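Local atomic coordinates of multicopper oxidase (Pseudomonas thermotolerans, PDB entry 6VOW), a protein that probably oxidises phenolic and related substrates, as laccases do, and passes the electrons through its copper centres to dioxygen, reducing it to water. Residues V218-L223 and R267-V272; P317-A322 and H375-L380; A354-D359 and G448-I453. All coordinates share one frame; numbering follows the deposited sequence.

Interaction 1: residues V218-L223 and R267-V272; sequences VVRLRL and RIDLAV
Val219, Leu221 and Leu223 pair with Val272, Leu270 and Ile268 as neighbouring antiparallel strands, at 157° to each other, in a sheet of a cupredoxin-type β-sandwich. Each of these three hydrogen-bonded pairs closes two backbone bonds, the shortest from Leu221 N to Leu270 O at 2.7 Å. Their aliphatic side chains share one face. Ile268 sets CG1 between its backbone N and carbonyl carbon (chi1 57°), which brings that methylene alongside Leu223, 3.5 Å from its CB, a tight fit. Further along, Leu221 CD1 meets Val272 CG2 at 3.6 Å. Leucines and the beta-branched valine and isoleucine suit this face, where Leu167 and Leu169 of the next strand and Leu243 of strand 240-246 extend the apolar layer.

The other face is polar although buried. Arg220, its chain extended, turns its guanidinium side-on to Asp269: NE bonds OD1 at 3.0 Å and NH2 bonds OD2 at 3.1 Å. The carboxylate sits at the edge of that guanidinium, close to its plane, but both oxygens are met from above their own plane, the two groups being turned 70° apart. Water 1 donates to Asp269 OD2 at 2.7 Å. A second shell fixes the network: Asn132 donates to Asp269 OD1 and accepts from Arg222 NH1, while Glu157 pairs with Arg220 and Glu166 with Arg222. These acids presumably balance the two cations, which lie close together: Arg222 NH2 stands 3.3 Å above the plane of the Arg220 guanidinium, displaced toward its rim.

Interaction 2: residues P317-A322 and H375-L380; sequences PDLSIA and HYIFEL
Asp318 OD1, on the turn that leans against His375, is gripped by two donors of its own segment. Ser320 OG gives it a bond of 2.6 Å on the syn lone pair, and Ile321 N one of 3.2 Å from above the carboxylate plane. Aspartate suits this place because its short chain reaches forward over the turn to the residues that follow, making an Asx motif that is reinforced by the backbone bond from Ile321 N to Asp318 O. The turn thus shaped meets the start of strand 375-382. The His375 ring presents its edge, with CD2 3.3 Å from Asp318 N and also near Pro317 CA, while Ile321 CG2 comes obliquely to the CB end of the same side chain. Ala322, small enough to come close, lies with CA 3.2 Å from His375 O in a CA-H...O contact. Its methyl meets Ile377 CD1 at 3.6 Å. In Ile377 chi1 (-46°) sets CG1 anti to the carbonyl carbon, and the second torsion (chi2 -78°) turns CD1 to Leu319 CD2 as well, where the two side chains cross at about a right angle; Leu400 touches both. Backbone bonds of His375 and Ile377 with Glu323 then continue the contact as parallel pairing of edge strand 323-329 with 375-382, the entry to the C-terminal cupredoxin-type sandwich.

Interaction 3: residues A354-D359 and G448-I453; sequences AWDIND and GLMAAI
Asp356 and Met450 set their side chains obliquely across each other, methylene by methylene at the base and carboxylate by methyl at the end. With CG anti to the backbone N (chi1 171°), Met450 runs outward beside the aspartate, then bends at its last torsion (chi3 78°), which brings CE to 3.4 Å from Asp356 OD1. The unbranched, flexible methionine chain can lie along the aspartate, its methyl beside the oxygen. Asp356 CB, meanwhile, sits 3.3 Å from Met450 O. Next to this crossing the backbones are tied: Asp356 N donates to Gly448 O at 2.8 Å, reaching the oxygen well off the carbonyl direction (C=O...N 111°), and Gly448 CA returns a CA-H...O contact to Asp356 O at 3.4 Å. Glycine fits because its backbone angles would press a beta carbon against the preceding carbonyl oxygen. Next comes an inverse gamma turn centred on Leu449, which leads into the last strand of the C-terminal cupredoxin domain. Leu449 turns away from the 354-359 loop and packs on His388, Cys439 and His444, the ligands of one copper, consistent with the axial position of a type 1 site occupied by a non-coordinating residue. Met450 faces differently, its side chain touching His438 of the Cu-O-Cu pocket and Met445 of helix 442-446.

In the fold
Interactions 2 and 3 belong to one C-terminal β-sandwich. Their strands lie in its two different sheets and meet across the core, where Phe378 CE2 packs 3.5 Å from Ile453 CD1; along the chain their segments alternate. Interaction 1 lies in another sandwich, its centre about 30 Å from that of interaction 2 and about 34 Å from that of interaction 3, on the opposite side of the chain's centre from the latter. Yet both 1 and 3 reach toward the Cu-O-Cu linkage: the side chain of Arg267 lies about 7 Å from it, touching the pocket residue Trp134, and that of Met450 about 6 Å. Interaction 2 lies farthest from the centre of the chain, about 24 Å between centres.

Interaction 1: residues V218-L223 and R267-V272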
loop_
_atom_site.group_PDB
_atom_site.type_symbol
_atom_site.label_atom_id
_atom_site.label_comp_id
_atom_site.label_asym_id
_atom_site.label_seq_id
_atom_site.Cartn_x
_atom_site.Cartn_y
_atom_site.Cartn_z
ATOM N N VAL A 218 -12.084 -13.459 -17.581
ATOM C CA VAL A 218 -11.997 -12.344 -16.612
ATOM C C VAL A 218 -10.796 -12.537 -15.660
ATOM O O VAL A 218 -10.625 -13.554 -15.038
ATOM C CB VAL A 218 -13.318 -12.141 -15.831
ATOM C CG1 VAL A 218 -13.177 -11.182 -14.674
ATOM C CG2 VAL A 218 -14.401 -11.592 -16.747
ATOM N N VAL A 219 -9.932 -11.524 -15.574
ATOM C CA VAL A 219 -8.701 -11.660 -14.868
ATOM C C VAL A 219 -8.711 -10.666 -13.778
ATOM O O VAL A 219 -9.054 -9.580 -13.997
ATOM C CB VAL A 219 -7.476 -11.393 -15.728
ATOM C CG1 VAL A 219 -6.246 -11.436 -14.832
ATOM C CG2 VAL A 219 -7.387 -12.418 -16.876
ATOM N N ARG A 220 -8.332 -11.077 -12.594
ATOM C CA ARG A 220 -8.187 -10.189 -11.446
ATOM C C ARG A 220 -6.767 -9.674 -11.431
ATOM O O ARG A 220 -5.815 -10.443 -11.193
ATOM C CB ARG A 220 -8.372 -11.016 -10.233
ATOM C CG ARG A 220 -8.126 -10.285 -8.965
ATOM C CD ARG A 220 -8.249 -11.289 -7.872
ATOM N NE ARG A 220 -8.486 -10.651 -6.599
ATOM C CZ ARG A 220 -8.945 -11.308 -5.554
ATOM N NH1 ARG A 220 -9.260 -12.606 -5.686
ATOM N NH2 ARG A 220 -9.132 -10.675 -4.388
ATOM N N LEU A 221 -6.623 -8.392 -11.713
ATOM C CA LEU A 221 -5.322 -7.731 -11.708
ATOM C C LEU A 221 -5.192 -7.127 -10.362
ATOM O O LEU A 221 -6.003 -6.277 -9.942
ATOM C CB LEU A 221 -5.264 -6.588 -12.750
ATOM C CG LEU A 221 -5.485 -6.909 -14.200
ATOM C CD1 LEU A 221 -5.298 -5.638 -15.015
ATOM C CD2 LEU A 221 -4.483 -7.951 -14.575
ATOM N N ARG A 222 -4.212 -7.595 -9.663
ATOM C CA ARG A 222 -3.957 -7.094 -8.307
ATOM C C ARG A 222 -2.933 -5.990 -8.502
ATOM O O ARG A 222 -1.838 -6.271 -8.955
ATOM C CB ARG A 222 -3.349 -8.222 -7.437
ATOM C CG ARG A 222 -4.269 -9.409 -7.279
ATOM C CD ARG A 222 -3.547 -10.515 -6.545
ATOM N NE ARG A 222 -4.381 -11.717 -6.263
ATOM C CZ ARG A 222 -5.275 -11.825 -5.288
ATOM N NH1 ARG A 222 -5.575 -10.850 -4.531
ATOM N NH2 ARG A 222 -5.944 -12.974 -5.097
ATOM N N LEU A 223 -3.303 -4.753 -8.174
ATOM C CA LEU A 223 -2.448 -3.572 -8.493
ATOM C C LEU A 223 -1.980 -3.029 -7.198
ATOM O O LEU A 223 -2.800 -2.646 -6.340
ATOM C CB LEU A 223 -3.271 -2.543 -9.202
ATOM C CG LEU A 223 -3.418 -2.973 -10.673
ATOM C CD1 LEU A 223 -4.727 -2.493 -11.271
ATOM C CD2 LEU A 223 -2.279 -2.366 -11.437
ATOM N N ARG A 267 -3.880 -0.146 -3.185
ATOM C CA ARG A 267 -4.014 -1.313 -4.041
ATOM C C ARG A 267 -5.424 -1.395 -4.531
ATOM O O ARG A 267 -6.352 -0.879 -3.924
ATOM C CB ARG A 267 -3.727 -2.557 -3.185
ATOM C CG ARG A 267 -2.369 -2.638 -2.554
ATOM C CD ARG A 267 -2.316 -2.034 -1.173
ATOM N NE ARG A 267 -3.165 -2.680 -0.139
ATOM C CZ ARG A 267 -3.623 -2.030 0.919
ATOM N NH1 ARG A 267 -3.412 -0.725 1.057
ATOM N NH2 ARG A 267 -4.369 -2.646 1.800
ATOM N N ILE A 268 -5.601 -2.126 -5.600
ATOM C CA ILE A 268 -6.915 -2.430 -6.099
ATOM C C ILE A 268 -6.881 -3.810 -6.696
ATOM O O ILE A 268 -5.851 -4.298 -7.181
ATOM C CB ILE A 268 -7.394 -1.447 -7.239
ATOM C CG1 ILE A 268 -6.454 -1.376 -8.480
ATOM C CG2 ILE A 268 -7.559 -0.063 -6.679
ATOM C CD1 ILE A 268 -6.998 -0.431 -9.523
ATOM N N ASP A 269 -8.053 -4.398 -6.731
ATOM C CA ASP A 269 -8.275 -5.557 -7.614
ATOM C C ASP A 269 -9.111 -4.997 -8.716
ATOM O O ASP A 269 -10.189 -4.438 -8.463
ATOM C CB ASP A 269 -9.105 -6.598 -6.948
ATOM C CG ASP A 269 -8.327 -7.436 -5.959
ATOM O OD1 ASP A 269 -7.250 -7.948 -6.317
ATOM O OD2 ASP A 269 -8.835 -7.620 -4.831
ATOM N N LEU A 270 -8.616 -5.190 -9.918
ATOM C CA LEU A 270 -9.150 -4.628 -11.081
ATOM C C LEU A 270 -9.461 -5.856 -11.907
ATOM O O LEU A 270 -8.524 -6.548 -12.339
ATOM C CB LEU A 270 -8.106 -3.679 -11.729
ATOM C CG LEU A 270 -8.595 -3.066 -13.047
ATOM C CD1 LEU A 270 -9.991 -2.497 -12.932
ATOM C CD2 LEU A 270 -7.696 -2.024 -13.616
ATOM N N ALA A 271 -10.735 -6.205 -12.026
ATOM C CA ALA A 271 -11.104 -7.322 -12.934
ATOM C C ALA A 271 -11.301 -6.837 -14.321
ATOM O O ALA A 271 -12.115 -5.895 -14.547
ATOM C CB ALA A 271 -12.354 -7.986 -12.510
ATOM N N VAL A 272 -10.619 -7.505 -15.257
ATOM C CA VAL A 272 -10.561 -7.054 -16.624
ATOM C C VAL A 272 -11.103 -8.183 -17.532
ATOM O O VAL A 272 -10.659 -9.332 -17.437
ATOM C CB VAL A 272 -9.097 -6.745 -17.011
ATOM C CG1 VAL A 272 -8.940 -6.436 -18.499
ATOM C CG2 VAL A 272 -8.633 -5.522 -16.241
HETATM O O HOH W 1 -9.686 -8.697 -2.559
#

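Interaction 2: residues P317-A322 and H375-L380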
loop_
_atom_site.group_PDB
_atom_site.type_symbol
_atom_site.label_atom_id
_atom_site.label_comp_id
_atom_site.label_asym_id
_atom_site.label_seq_id
_atom_site.Cartn_x
_atom_site.Cartn_y
_atom_site.Cartn_z
ATOM N N PRO A 317 -18.249 0.668 11.770
ATOM C CA PRO A 317 -18.455 1.819 12.620
ATOM C C PRO A 317 -19.959 2.107 12.596
ATOM O O PRO A 317 -20.621 1.890 11.561
ATOM C CB PRO A 317 -17.570 2.902 11.991
ATOM C CG PRO A 317 -16.608 2.129 11.174
ATOM C CD PRO A 317 -17.420 0.996 10.621
ATOM N N ASP A 318 -20.461 2.484 13.782
ATOM C CA ASP A 318 -21.838 2.880 14.141
ATOM C C ASP A 318 -21.778 4.444 14.271
ATOM O O ASP A 318 -21.352 4.977 15.306
ATOM C CB ASP A 318 -22.281 2.145 15.487
ATOM C CG ASP A 318 -23.482 2.816 16.181
ATOM O OD1 ASP A 318 -23.950 3.860 15.682
ATOM O OD2 ASP A 318 -23.980 2.300 17.236
ATOM N N LEU A 319 -22.195 5.143 13.215
ATOM C CA LEU A 319 -22.119 6.614 13.168
ATOM C C LEU A 319 -22.865 7.310 14.280
ATOM O O LEU A 319 -22.377 8.307 14.794
ATOM C CB LEU A 319 -22.565 7.177 11.814
ATOM C CG LEU A 319 -21.755 6.679 10.605
ATOM C CD1 LEU A 319 -21.861 7.665 9.445
ATOM C CD2 LEU A 319 -20.286 6.431 10.947
ATOM N N SER A 320 -24.037 6.798 14.661
ATOM C CA SER A 320 -24.830 7.452 15.683
ATOM C C SER A 320 -24.087 7.459 17.033
ATOM O O SER A 320 -24.293 8.376 17.840
ATOM C CB SER A 320 -26.209 6.790 15.795
ATOM O OG SER A 320 -26.109 5.367 15.726
ATOM N N ILE A 321 -23.220 6.479 17.297
ATOM C CA ILE A 321 -22.486 6.497 18.578
ATOM C C ILE A 321 -21.049 7.110 18.486
ATOM O O ILE A 321 -20.385 7.384 19.515
ATOM C CB ILE A 321 -22.589 5.120 19.288
ATOM C CG1 ILE A 321 -23.176 5.318 20.695
ATOM C CG2 ILE A 321 -21.278 4.322 19.257
ATOM C CD1 ILE A 321 -22.444 6.301 21.606
ATOM N N ALA A 322 -20.592 7.392 17.267
ATOM C CA ALA A 322 -19.212 7.863 17.093
ATOM C C ALA A 322 -18.946 9.308 17.574
ATOM O O ALA A 322 -19.822 10.157 17.668
ATOM C CB ALA A 322 -18.733 7.661 15.664
ATOM N N HIS A 375 -15.956 3.938 19.034
ATOM C CA HIS A 375 -16.320 4.286 17.663
ATOM C C HIS A 375 -16.025 5.798 17.490
ATOM O O HIS A 375 -16.478 6.623 18.282
ATOM C CB HIS A 375 -17.777 3.927 17.418
ATOM C CG HIS A 375 -18.053 2.437 17.383
ATOM N ND1 HIS A 375 -17.845 1.606 18.461
ATOM C CD2 HIS A 375 -18.556 1.650 16.403
ATOM C CE1 HIS A 375 -18.162 0.361 18.138
ATOM N NE2 HIS A 375 -18.609 0.369 16.891
ATOM N N TYR A 376 -15.216 6.113 16.484
ATOM C CA TYR A 376 -14.724 7.450 16.248
ATOM C C TYR A 376 -14.898 7.797 14.800
ATOM O O TYR A 376 -14.911 6.910 13.927
ATOM C CB TYR A 376 -13.251 7.556 16.641
ATOM C CG TYR A 376 -12.987 7.277 18.081
ATOM C CD1 TYR A 376 -12.635 6.019 18.488
ATOM C CD2 TYR A 376 -13.080 8.271 19.045
ATOM C CE1 TYR A 376 -12.411 5.731 19.816
ATOM C CE2 TYR A 376 -12.826 7.993 20.385
ATOM C CZ TYR A 376 -12.522 6.703 20.749
ATOM O OH TYR A 376 -12.275 6.354 22.020
ATOM N N ILE A 377 -15.075 9.094 14.559
ATOM C CA ILE A 377 -15.050 9.680 13.217
ATOM C C ILE A 377 -13.808 10.520 13.250
ATOM O O ILE A 377 -13.627 11.263 14.214
ATOM C CB ILE A 377 -16.175 10.717 12.926
ATOM C CG1 ILE A 377 -17.566 10.271 13.379
ATOM C CG2 ILE A 377 -16.160 11.143 11.457
ATOM C CD1 ILE A 377 -18.220 9.298 12.460
ATOM N N PHE A 378 -12.979 10.408 12.209
ATOM C CA PHE A 378 -11.836 11.258 11.936
ATOM C C PHE A 378 -12.224 12.156 10.768
ATOM O O PHE A 378 -12.541 11.660 9.669
ATOM C CB PHE A 378 -10.621 10.424 11.536
ATOM C CG PHE A 378 -9.947 9.720 12.674
ATOM C CD1 PHE A 378 -10.584 9.431 13.894
ATOM C CD2 PHE A 378 -8.641 9.328 12.523
ATOM C CE1 PHE A 378 -9.902 8.763 14.917
ATOM C CE2 PHE A 378 -7.973 8.668 13.519
ATOM C CZ PHE A 378 -8.589 8.392 14.726
ATOM N N GLU A 379 -12.247 13.464 11.034
ATOM C CA GLU A 379 -12.316 14.459 10.008
ATOM C C GLU A 379 -10.898 14.704 9.562
ATOM O O GLU A 379 -10.039 15.105 10.355
ATOM C CB GLU A 379 -12.919 15.768 10.500
ATOM C CG GLU A 379 -13.304 16.682 9.316
ATOM C CD GLU A 379 -13.775 18.080 9.725
ATOM O OE1 GLU A 379 -12.909 18.882 10.184
ATOM O OE2 GLU A 379 -14.994 18.396 9.555
ATOM N N LEU A 380 -10.638 14.468 8.300
ATOM C CA LEU A 380 -9.299 14.629 7.740
ATOM C C LEU A 380 -9.317 15.901 6.920
ATOM O O LEU A 380 -9.987 15.915 5.925
ATOM C CB LEU A 380 -8.984 13.431 6.835
ATOM C CG LEU A 380 -9.101 12.051 7.475
ATOM C CD1 LEU A 380 -8.644 11.029 6.483
ATOM C CD2 LEU A 380 -8.197 11.953 8.657
#

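Interaction 3: residues A354-D359 and G448-I453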
loop_
_atom_site.group_PDB
_atom_site.type_symbol
_atom_site.label_atom_id
_atom_site.label_comp_id
_atom_site.label_asym_id
_atom_site.label_seq_id
_atom_site.Cartn_x
_atom_site.Cartn_y
_atom_site.Cartn_z
ATOM N N ALA A 354 1.757 19.569 15.052
ATOM C CA ALA A 354 2.908 18.818 15.593
ATOM C C ALA A 354 3.593 18.189 14.429
ATOM O O ALA A 354 2.960 17.537 13.742
ATOM C CB ALA A 354 2.458 17.777 16.610
ATOM N N TRP A 355 4.859 18.555 14.168
ATOM C CA TRP A 355 5.757 17.833 13.226
ATOM C C TRP A 355 6.093 16.494 13.874
ATOM O O TRP A 355 6.138 16.443 15.087
ATOM C CB TRP A 355 7.026 18.710 12.998
ATOM C CG TRP A 355 8.278 18.531 14.047
ATOM C CD1 TRP A 355 9.613 18.469 13.693
ATOM C CD2 TRP A 355 8.272 18.397 15.525
ATOM N NE1 TRP A 355 10.404 18.302 14.805
ATOM C CE2 TRP A 355 9.626 18.249 15.935
ATOM C CE3 TRP A 355 7.268 18.377 16.523
ATOM C CZ2 TRP A 355 10.007 18.087 17.304
ATOM C CZ3 TRP A 355 7.659 18.210 17.896
ATOM C CH2 TRP A 355 9.016 18.069 18.256
ATOM N N ASP A 356 6.228 15.390 13.123
ATOM C CA ASP A 356 6.979 14.196 13.634
ATOM C C ASP A 356 8.494 14.439 13.416
ATOM O O ASP A 356 8.947 14.963 12.376
ATOM C CB ASP A 356 6.496 12.824 13.018
ATOM C CG ASP A 356 6.793 11.523 13.941
ATOM O OD1 ASP A 356 7.809 10.860 13.610
ATOM O OD2 ASP A 356 6.024 11.123 14.913
ATOM N N ILE A 357 9.274 14.058 14.426
ATOM C CA ILE A 357 10.755 14.042 14.345
ATOM C C ILE A 357 11.151 12.583 14.110
ATOM O O ILE A 357 11.194 11.742 15.022
ATOM C CB ILE A 357 11.481 14.696 15.576
ATOM C CG1 ILE A 357 13.032 14.510 15.506
ATOM C CG2 ILE A 357 10.857 14.236 16.885
ATOM C CD1 ILE A 357 13.677 14.873 14.174
ATOM N N ASN A 358 11.409 12.260 12.853
ATOM C CA ASN A 358 11.642 10.867 12.505
ATOM C C ASN A 358 13.011 10.337 13.108
ATOM O O ASN A 358 13.295 9.132 13.040
ATOM C CB ASN A 358 11.312 10.682 10.998
ATOM C CG ASN A 358 12.304 9.839 10.263
ATOM O OD1 ASN A 358 12.465 8.640 10.550
ATOM N ND2 ASN A 358 12.961 10.444 9.275
ATOM N N ASP A 359 13.764 11.242 13.783
ATOM C CA ASP A 359 14.986 11.016 14.621
ATOM C C ASP A 359 14.892 10.913 16.195
ATOM O O ASP A 359 15.948 10.838 16.846
ATOM C CB ASP A 359 16.010 12.173 14.390
ATOM C CG ASP A 359 16.272 12.472 12.932
ATOM O OD1 ASP A 359 16.821 11.595 12.208
ATOM O OD2 ASP A 359 15.945 13.612 12.533
ATOM N N GLY A 448 7.853 15.146 8.807
ATOM C CA GLY A 448 6.874 15.635 9.776
ATOM C C GLY A 448 5.417 15.143 9.755
ATOM O O GLY A 448 4.699 15.312 10.754
ATOM N N LEU A 449 4.951 14.560 8.653
ATOM C CA LEU A 449 3.518 14.276 8.504
ATOM C C LEU A 449 3.193 12.880 9.050
ATOM O O LEU A 449 2.854 11.942 8.320
ATOM C CB LEU A 449 3.119 14.428 7.045
ATOM C CG LEU A 449 1.660 14.655 6.704
ATOM C CD1 LEU A 449 1.082 15.758 7.591
ATOM C CD2 LEU A 449 1.539 15.011 5.213
ATOM N N MET A 450 3.310 12.763 10.373
ATOM C CA MET A 450 3.070 11.536 11.054
ATOM C C MET A 450 2.691 11.839 12.476
ATOM O O MET A 450 3.158 12.824 13.087
ATOM C CB MET A 450 4.256 10.613 10.978
ATOM C CG MET A 450 4.191 9.381 11.848
ATOM S SD MET A 450 5.156 8.026 11.160
ATOM C CE MET A 450 6.875 8.376 11.540
ATOM N N ALA A 451 1.800 11.020 12.983
ATOM C CA ALA A 451 1.471 11.083 14.358
ATOM C C ALA A 451 1.197 9.680 14.839
ATOM O O ALA A 451 1.256 8.703 14.087
ATOM C CB ALA A 451 0.278 11.958 14.521
ATOM N N ALA A 452 0.957 9.577 16.119
ATOM C CA ALA A 452 0.671 8.324 16.739
ATOM C C ALA A 452 -0.679 8.456 17.467
ATOM O O ALA A 452 -0.968 9.477 18.116
ATOM C CB ALA A 452 1.797 7.958 17.688
ATOM N N ILE A 453 -1.525 7.442 17.285
ATOM C CA ILE A 453 -2.844 7.366 17.930
ATOM C C ILE A 453 -2.793 6.162 18.840
ATOM O O ILE A 453 -2.629 5.021 18.355
ATOM C CB ILE A 453 -3.956 7.184 16.909
ATOM C CG1 ILE A 453 -4.093 8.472 16.077
ATOM C CG2 ILE A 453 -5.255 6.789 17.616
ATOM C CD1 ILE A 453 -4.786 8.255 14.784
#